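Local coordinates for protein endoglucanase A (PDB 1EDG) that hydrolyses internal beta-1,4-glucosidic bonds of cellulose as a family 5 glycoside hydrolase, at residues A[282-293]-A[325-335]. Sequence-based numbering, arbitrary orientation.
Sequences QSEVTWFMDNIY and YYVAQAKARGI
Met289 CE sits over the centre of one face of the Tyr326 ring, 3.7 Å from its centroid and 8° off the normal, a CH-pi contact. The extended methionine chain carries the methyl there, with SD 3.8 Å from Gln329 CB. Phe288 CZ comes within 3.9 Å of Tyr326 CZ, which lies at the Phe288 ring edge, in plane; Met289 CG lies over one face, offset toward the rim. Tyr326 OH is hydrogen-bonded to Ala255 O. The Tyr325 ring has Gln329 CG on one face and Val285 CB at its edge, and its OH is 3.2 Å from Gln282 CB.

In a side-on salt bridge, Arg333 NE and NH2 both donate to Asp290 OD1 (3.0 and 2.9 Å), in the guanidinium plane but from one face of the carboxylate. NH1 donates to Gln329 O and OE1, the latter at 164°, so four bonds fix the group's rotation. Gly334, with positive phi, is C-prime of a Schellman motif (Ile335 N to Ala330 O), and Ile335 CD1 meets Ile292 CG2 at 3.7 Å.

The axes of 282-293 and 325-332 approach to 10.2 Å at 24°; their helices, 279-297 and 316-332, pack near-parallel outside strand 303-308, the successive-helix packing of a TIM barrel.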
ATOM      1  N   GLN A 282      15.019  15.966  -8.779  1.00 15.79           N
ATOM      2  CA  GLN A 282      14.855  14.697  -9.481  1.00 16.85           C
ATOM      3  C   GLN A 282      15.400  13.570  -8.603  1.00 16.13           C
ATOM      4  O   GLN A 282      14.753  12.533  -8.424  1.00 14.02           O
ATOM      5  CB  GLN A 282      15.607  14.717 -10.814  1.00 17.25           C
ATOM      6  CG  GLN A 282      15.001  15.629 -11.884  1.00 18.79           C
ATOM      7  CD  GLN A 282      15.904  15.788 -13.105  1.00 21.12           C
ATOM      8  OE1 GLN A 282      17.050  15.338 -13.110  1.00 22.62           O
ATOM      9  NE2 GLN A 282      15.391  16.429 -14.143  1.00 21.11           N
ATOM     10  N   SER A 283      16.569  13.808  -8.012  1.00 16.84           N
ATOM     11  CA  SER A 283      17.221  12.828  -7.143  1.00 19.21           C
ATOM     12  C   SER A 283      16.381  12.428  -5.932  1.00 18.40           C
ATOM     13  O   SER A 283      16.468  11.290  -5.462  1.00 18.71           O
ATOM     14  CB  SER A 283      18.575  13.361  -6.662  1.00 22.19           C
ATOM     15  OG  SER A 283      19.485  13.494  -7.743  1.00 29.53           O
ATOM     16  N   GLU A 284      15.596  13.371  -5.415  1.00 17.66           N
ATOM     17  CA  GLU A 284      14.740  13.124  -4.255  1.00 18.98           C
ATOM     18  C   GLU A 284      13.725  12.027  -4.544  1.00 17.47           C
ATOM     19  O   GLU A 284      13.184  11.414  -3.619  1.00 17.74           O
ATOM     20  CB  GLU A 284      13.992  14.401  -3.851  1.00 22.09           C
ATOM     21  CG  GLU A 284      14.866  15.546  -3.333  1.00 29.30           C
ATOM     22  CD  GLU A 284      15.490  15.278  -1.963  1.00 33.61           C
ATOM     23  OE1 GLU A 284      14.961  14.440  -1.193  1.00 35.64           O
ATOM     24  OE2 GLU A 284      16.513  15.924  -1.651  1.00 36.61           O
ATOM     25  N   VAL A 285      13.443  11.815  -5.827  1.00 16.77           N
ATOM     26  CA  VAL A 285      12.490  10.799  -6.267  1.00 16.46           C
ATOM     27  C   VAL A 285      13.180   9.499  -6.693  1.00 15.45           C
ATOM     28  O   VAL A 285      12.746   8.412  -6.328  1.00 17.69           O
ATOM     29  CB  VAL A 285      11.624  11.325  -7.455  1.00 16.53           C
ATOM     30  CG1 VAL A 285      10.784  10.200  -8.054  1.00 15.91           C
ATOM     31  CG2 VAL A 285      10.717  12.457  -6.990  1.00 16.53           C
ATOM     32  N   THR A 286      14.271   9.611  -7.443  1.00 15.49           N
ATOM     33  CA  THR A 286      14.972   8.431  -7.944  1.00 15.24           C
ATOM     34  C   THR A 286      15.934   7.678  -7.013  1.00 15.31           C
ATOM     35  O   THR A 286      16.162   6.483  -7.215  1.00 14.98           O
ATOM     36  CB  THR A 286      15.713   8.755  -9.264  1.00 15.98           C
ATOM     37  OG1 THR A 286      16.670   9.797  -9.037  1.00 15.89           O
ATOM     38  CG2 THR A 286      14.720   9.195 -10.341  1.00 16.96           C
ATOM     39  N   TRP A 287      16.471   8.337  -5.987  1.00 14.76           N
ATOM     40  CA  TRP A 287      17.428   7.666  -5.102  1.00 15.57           C
ATOM     41  C   TRP A 287      16.935   6.327  -4.563  1.00 13.61           C
ATOM     42  O   TRP A 287      17.607   5.303  -4.725  1.00 14.58           O
ATOM     43  CB  TRP A 287      17.877   8.580  -3.949  1.00 18.93           C
ATOM     44  CG  TRP A 287      16.901   8.676  -2.806  1.00 23.93           C
ATOM     45  CD1 TRP A 287      15.871   9.565  -2.682  1.00 23.91           C
ATOM     46  CD2 TRP A 287      16.830   7.813  -1.657  1.00 25.58           C
ATOM     47  NE1 TRP A 287      15.155   9.302  -1.538  1.00 26.92           N
ATOM     48  CE2 TRP A 287      15.720   8.234  -0.888  1.00 26.86           C
ATOM     49  CE3 TRP A 287      17.590   6.721  -1.208  1.00 25.47           C
ATOM     50  CZ2 TRP A 287      15.347   7.598   0.309  1.00 27.42           C
ATOM     51  CZ3 TRP A 287      17.219   6.087  -0.019  1.00 26.23           C
ATOM     52  CH2 TRP A 287      16.106   6.530   0.724  1.00 26.83           C
ATOM     53  N   PHE A 288      15.739   6.308  -3.984  1.00 13.04           N
ATOM     54  CA  PHE A 288      15.222   5.066  -3.426  1.00 11.90           C
ATOM     55  C   PHE A 288      14.819   4.068  -4.504  1.00 11.37           C
ATOM     56  O   PHE A 288      14.901   2.852  -4.293  1.00 12.38           O
ATOM     57  CB  PHE A 288      14.082   5.322  -2.424  1.00 12.64           C
ATOM     58  CG  PHE A 288      12.763   5.672  -3.056  1.00 13.78           C
ATOM     59  CD1 PHE A 288      12.453   6.990  -3.371  1.00 15.22           C
ATOM     60  CD2 PHE A 288      11.831   4.676  -3.340  1.00 14.26           C
ATOM     61  CE1 PHE A 288      11.233   7.311  -3.963  1.00 15.71           C
ATOM     62  CE2 PHE A 288      10.614   4.988  -3.930  1.00 15.60           C
ATOM     63  CZ  PHE A 288      10.316   6.311  -4.242  1.00 15.47           C
ATOM     64  N   MET A 289      14.411   4.574  -5.665  1.00 10.44           N
ATOM     65  CA  MET A 289      14.024   3.704  -6.768  1.00 10.11           C
ATOM     66  C   MET A 289      15.237   2.953  -7.300  1.00  9.38           C
ATOM     67  O   MET A 289      15.129   1.785  -7.672  1.00 11.08           O
ATOM     68  CB  MET A 289      13.352   4.501  -7.885  1.00 11.15           C
ATOM     69  CG  MET A 289      12.046   5.116  -7.451  1.00 12.60           C
ATOM     70  SD  MET A 289      11.094   5.732  -8.824  1.00 13.00           S
ATOM     71  CE  MET A 289       9.648   6.461  -7.949  1.00 12.84           C
ATOM     72  N   ASP A 290      16.389   3.620  -7.333  1.00 10.56           N
ATOM     73  CA  ASP A 290      17.619   2.984  -7.798  1.00 11.71           C
ATOM     74  C   ASP A 290      18.030   1.891  -6.815  1.00 11.20           C
ATOM     75  O   ASP A 290      18.466   0.814  -7.223  1.00 11.95           O
ATOM     76  CB  ASP A 290      18.742   4.008  -7.971  1.00 12.25           C
ATOM     77  CG  ASP A 290      18.600   4.824  -9.247  1.00 15.94           C
ATOM     78  OD1 ASP A 290      17.995   4.330 -10.219  1.00 15.76           O
ATOM     79  OD2 ASP A 290      19.098   5.966  -9.275  1.00 19.09           O
ATOM     80  N   ASN A 291      17.863   2.158  -5.523  1.00 11.69           N
ATOM     81  CA  ASN A 291      18.183   1.163  -4.496  1.00 13.44           C
ATOM     82  C   ASN A 291      17.308  -0.069  -4.705  1.00 12.47           C
ATOM     83  O   ASN A 291      17.788  -1.205  -4.653  1.00 11.01           O
ATOM     84  CB  ASN A 291      17.933   1.726  -3.093  1.00 14.59           C
ATOM     85  CG  ASN A 291      18.967   2.747  -2.682  1.00 17.14           C
ATOM     86  OD1 ASN A 291      19.980   2.923  -3.364  1.00 17.98           O
ATOM     87  ND2 ASN A 291      18.719   3.431  -1.573  1.00 18.51           N
ATOM     88  N   ILE A 292      16.025   0.169  -4.950  1.00 11.13           N
ATOM     89  CA  ILE A 292      15.072  -0.907  -5.176  1.00 11.20           C
ATOM     90  C   ILE A 292      15.405  -1.688  -6.448  1.00 10.43           C
ATOM     91  O   ILE A 292      15.351  -2.928  -6.458  1.00  9.48           O
ATOM     92  CB  ILE A 292      13.625  -0.358  -5.242  1.00 12.53           C
ATOM     93  CG1 ILE A 292      13.203   0.152  -3.860  1.00 14.50           C
ATOM     94  CG2 ILE A 292      12.664  -1.436  -5.732  1.00 12.75           C
ATOM     95  CD1 ILE A 292      11.890   0.905  -3.864  1.00 18.18           C
ATOM     96  N   TYR A 293      15.765  -0.972  -7.508  1.00  9.89           N
ATOM     97  CA  TYR A 293      16.115  -1.614  -8.771  1.00 10.12           C
ATOM     98  C   TYR A 293      17.329  -2.526  -8.608  1.00 10.30           C
ATOM     99  O   TYR A 293      17.301  -3.695  -8.992  1.00 10.54           O
ATOM    100  CB  TYR A 293      16.420  -0.563  -9.843  1.00 10.33           C
ATOM    101  CG  TYR A 293      16.869  -1.159 -11.158  1.00 11.50           C
ATOM    102  CD1 TYR A 293      15.970  -1.854 -11.964  1.00 11.93           C
ATOM    103  CD2 TYR A 293      18.193  -1.044 -11.591  1.00 11.00           C
ATOM    104  CE1 TYR A 293      16.367  -2.424 -13.170  1.00 13.16           C
ATOM    105  CE2 TYR A 293      18.603  -1.610 -12.798  1.00 11.11           C
ATOM    106  CZ  TYR A 293      17.683  -2.300 -13.581  1.00 12.95           C
ATOM    107  OH  TYR A 293      18.065  -2.889 -14.767  1.00 14.87           O
ATOM    108  N   TYR A 325       6.311  12.161 -13.327  1.00  7.31           N
ATOM    109  CA  TYR A 325       7.723  11.792 -13.246  1.00  9.11           C
ATOM    110  C   TYR A 325       7.917  10.581 -12.317  1.00  9.44           C
ATOM    111  O   TYR A 325       8.654   9.645 -12.642  1.00  9.07           O
ATOM    112  CB  TYR A 325       8.523  12.991 -12.734  1.00 10.26           C
ATOM    113  CG  TYR A 325      10.020  12.775 -12.646  1.00 12.67           C
ATOM    114  CD1 TYR A 325      10.841  12.987 -13.753  1.00 11.54           C
ATOM    115  CD2 TYR A 325      10.620  12.408 -11.439  1.00 13.08           C
ATOM    116  CE1 TYR A 325      12.221  12.846 -13.660  1.00 13.80           C
ATOM    117  CE2 TYR A 325      12.001  12.264 -11.334  1.00 13.50           C
ATOM    118  CZ  TYR A 325      12.796  12.485 -12.447  1.00 14.32           C
ATOM    119  OH  TYR A 325      14.161  12.355 -12.332  1.00 15.30           O
ATOM    120  N   TYR A 326       7.248  10.613 -11.167  1.00  8.47           N
ATOM    121  CA  TYR A 326       7.314   9.538 -10.180  1.00  7.49           C
ATOM    122  C   TYR A 326       6.900   8.200 -10.813  1.00  6.82           C
ATOM    123  O   TYR A 326       7.633   7.209 -10.742  1.00  8.25           O
ATOM    124  CB  TYR A 326       6.399   9.885  -8.985  1.00  7.49           C
ATOM    125  CG  TYR A 326       6.536   8.991  -7.766  1.00  9.66           C
ATOM    126  CD1 TYR A 326       6.036   7.686  -7.770  1.00  8.85           C
ATOM    127  CD2 TYR A 326       7.146   9.463  -6.597  1.00 10.24           C
ATOM    128  CE1 TYR A 326       6.136   6.869  -6.642  1.00  9.42           C
ATOM    129  CE2 TYR A 326       7.249   8.652  -5.459  1.00  9.40           C
ATOM    130  CZ  TYR A 326       6.740   7.357  -5.490  1.00  9.55           C
ATOM    131  OH  TYR A 326       6.814   6.557  -4.375  1.00  9.74           O
ATOM    132  N   VAL A 327       5.737   8.178 -11.456  1.00  6.55           N
ATOM    133  CA  VAL A 327       5.240   6.954 -12.082  1.00  7.99           C
ATOM    134  C   VAL A 327       6.129   6.482 -13.242  1.00  9.36           C
ATOM    135  O   VAL A 327       6.409   5.291 -13.361  1.00  9.30           O
ATOM    136  CB  VAL A 327       3.769   7.118 -12.560  1.00  9.46           C
ATOM    137  CG1 VAL A 327       3.317   5.876 -13.316  1.00  8.59           C
ATOM    138  CG2 VAL A 327       2.851   7.362 -11.350  1.00  8.12           C
ATOM    139  N   ALA A 328       6.580   7.417 -14.077  1.00  7.72           N
ATOM    140  CA  ALA A 328       7.446   7.083 -15.209  1.00  8.20           C
ATOM    141  C   ALA A 328       8.763   6.460 -14.739  1.00  8.35           C
ATOM    142  O   ALA A 328       9.213   5.459 -15.295  1.00 10.39           O
ATOM    143  CB  ALA A 328       7.720   8.322 -16.053  1.00  8.70           C
ATOM    144  N   GLN A 329       9.376   7.047 -13.714  1.00  7.86           N
ATOM    145  CA  GLN A 329      10.636   6.535 -13.179  1.00  9.05           C
ATOM    146  C   GLN A 329      10.454   5.148 -12.556  1.00  8.73           C
ATOM    147  O   GLN A 329      11.323   4.285 -12.674  1.00  9.75           O
ATOM    148  CB  GLN A 329      11.225   7.514 -12.158  1.00  9.32           C
ATOM    149  CG  GLN A 329      11.698   8.842 -12.758  1.00 10.16           C
ATOM    150  CD  GLN A 329      12.908   8.699 -13.676  1.00 12.64           C
ATOM    151  OE1 GLN A 329      13.593   7.675 -13.680  1.00 12.53           O
ATOM    152  NE2 GLN A 329      13.176   9.732 -14.459  1.00 12.81           N
ATOM    153  N   ALA A 330       9.316   4.929 -11.905  1.00  8.47           N
ATOM    154  CA  ALA A 330       9.042   3.625 -11.300  1.00  8.77           C
ATOM    155  C   ALA A 330       8.838   2.571 -12.399  1.00  8.62           C
ATOM    156  O   ALA A 330       9.385   1.465 -12.326  1.00  7.99           O
ATOM    157  CB  ALA A 330       7.807   3.697 -10.384  1.00  7.86           C
ATOM    158  N   LYS A 331       8.075   2.926 -13.432  1.00  9.12           N
ATOM    159  CA  LYS A 331       7.794   2.014 -14.540  1.00  9.96           C
ATOM    160  C   LYS A 331       9.085   1.567 -15.236  1.00  8.82           C
ATOM    161  O   LYS A 331       9.236   0.391 -15.590  1.00  8.55           O
ATOM    162  CB  LYS A 331       6.824   2.681 -15.529  1.00 11.95           C
ATOM    163  CG  LYS A 331       6.319   1.793 -16.659  1.00 14.14           C
ATOM    164  CD  LYS A 331       7.217   1.906 -17.869  1.00 19.21           C
ATOM    165  CE  LYS A 331       6.705   1.103 -19.043  1.00 22.70           C
ATOM    166  NZ  LYS A 331       7.718   1.124 -20.142  1.00 27.45           N
ATOM    167  N   ALA A 332      10.016   2.500 -15.407  1.00  7.77           N
ATOM    168  CA  ALA A 332      11.299   2.205 -16.053  1.00  9.57           C
ATOM    169  C   ALA A 332      12.093   1.155 -15.274  1.00 11.11           C
ATOM    170  O   ALA A 332      12.973   0.501 -15.831  1.00 12.16           O
ATOM    171  CB  ALA A 332      12.126   3.489 -16.200  1.00  8.65           C
ATOM    172  N   ARG A 333      11.786   1.002 -13.988  1.00  9.28           N
ATOM    173  CA  ARG A 333      12.472   0.032 -13.137  1.00  9.41           C
ATOM    174  C   ARG A 333      11.575  -1.157 -12.766  1.00  8.11           C
ATOM    175  O   ARG A 333      11.887  -1.918 -11.842  1.00  8.16           O
ATOM    176  CB  ARG A 333      13.005   0.726 -11.878  1.00  9.06           C
ATOM    177  CG  ARG A 333      14.068   1.791 -12.161  1.00  9.13           C
ATOM    178  CD  ARG A 333      14.182   2.745 -10.986  1.00  9.88           C
ATOM    179  NE  ARG A 333      15.214   3.770 -11.148  1.00 11.18           N
ATOM    180  CZ  ARG A 333      15.086   4.870 -11.886  1.00 12.60           C
ATOM    181  NH1 ARG A 333      13.961   5.103 -12.552  1.00 14.02           N
ATOM    182  NH2 ARG A 333      16.083   5.747 -11.952  1.00 13.90           N
ATOM    183  N   GLY A 334      10.471  -1.308 -13.499  1.00  7.20           N
ATOM    184  CA  GLY A 334       9.538  -2.407 -13.291  1.00  6.85           C
ATOM    185  C   GLY A 334       8.724  -2.370 -12.008  1.00  8.31           C
ATOM    186  O   GLY A 334       8.152  -3.389 -11.616  1.00 10.08           O
ATOM    187  N   ILE A 335       8.608  -1.193 -11.397  1.00  7.91           N
ATOM    188  CA  ILE A 335       7.886  -1.035 -10.134  1.00  9.23           C
ATOM    189  C   ILE A 335       6.465  -0.478 -10.293  1.00  8.30           C
ATOM    190  O   ILE A 335       6.258   0.519 -10.994  1.00  9.05           O
ATOM    191  CB  ILE A 335       8.664  -0.077  -9.197  1.00  9.07           C
ATOM    192  CG1 ILE A 335      10.120  -0.535  -9.027  1.00  9.02           C
ATOM    193  CG2 ILE A 335       7.966   0.033  -7.847  1.00  8.73           C
ATOM    194  CD1 ILE A 335      11.036   0.531  -8.438  1.00  9.34           C
TER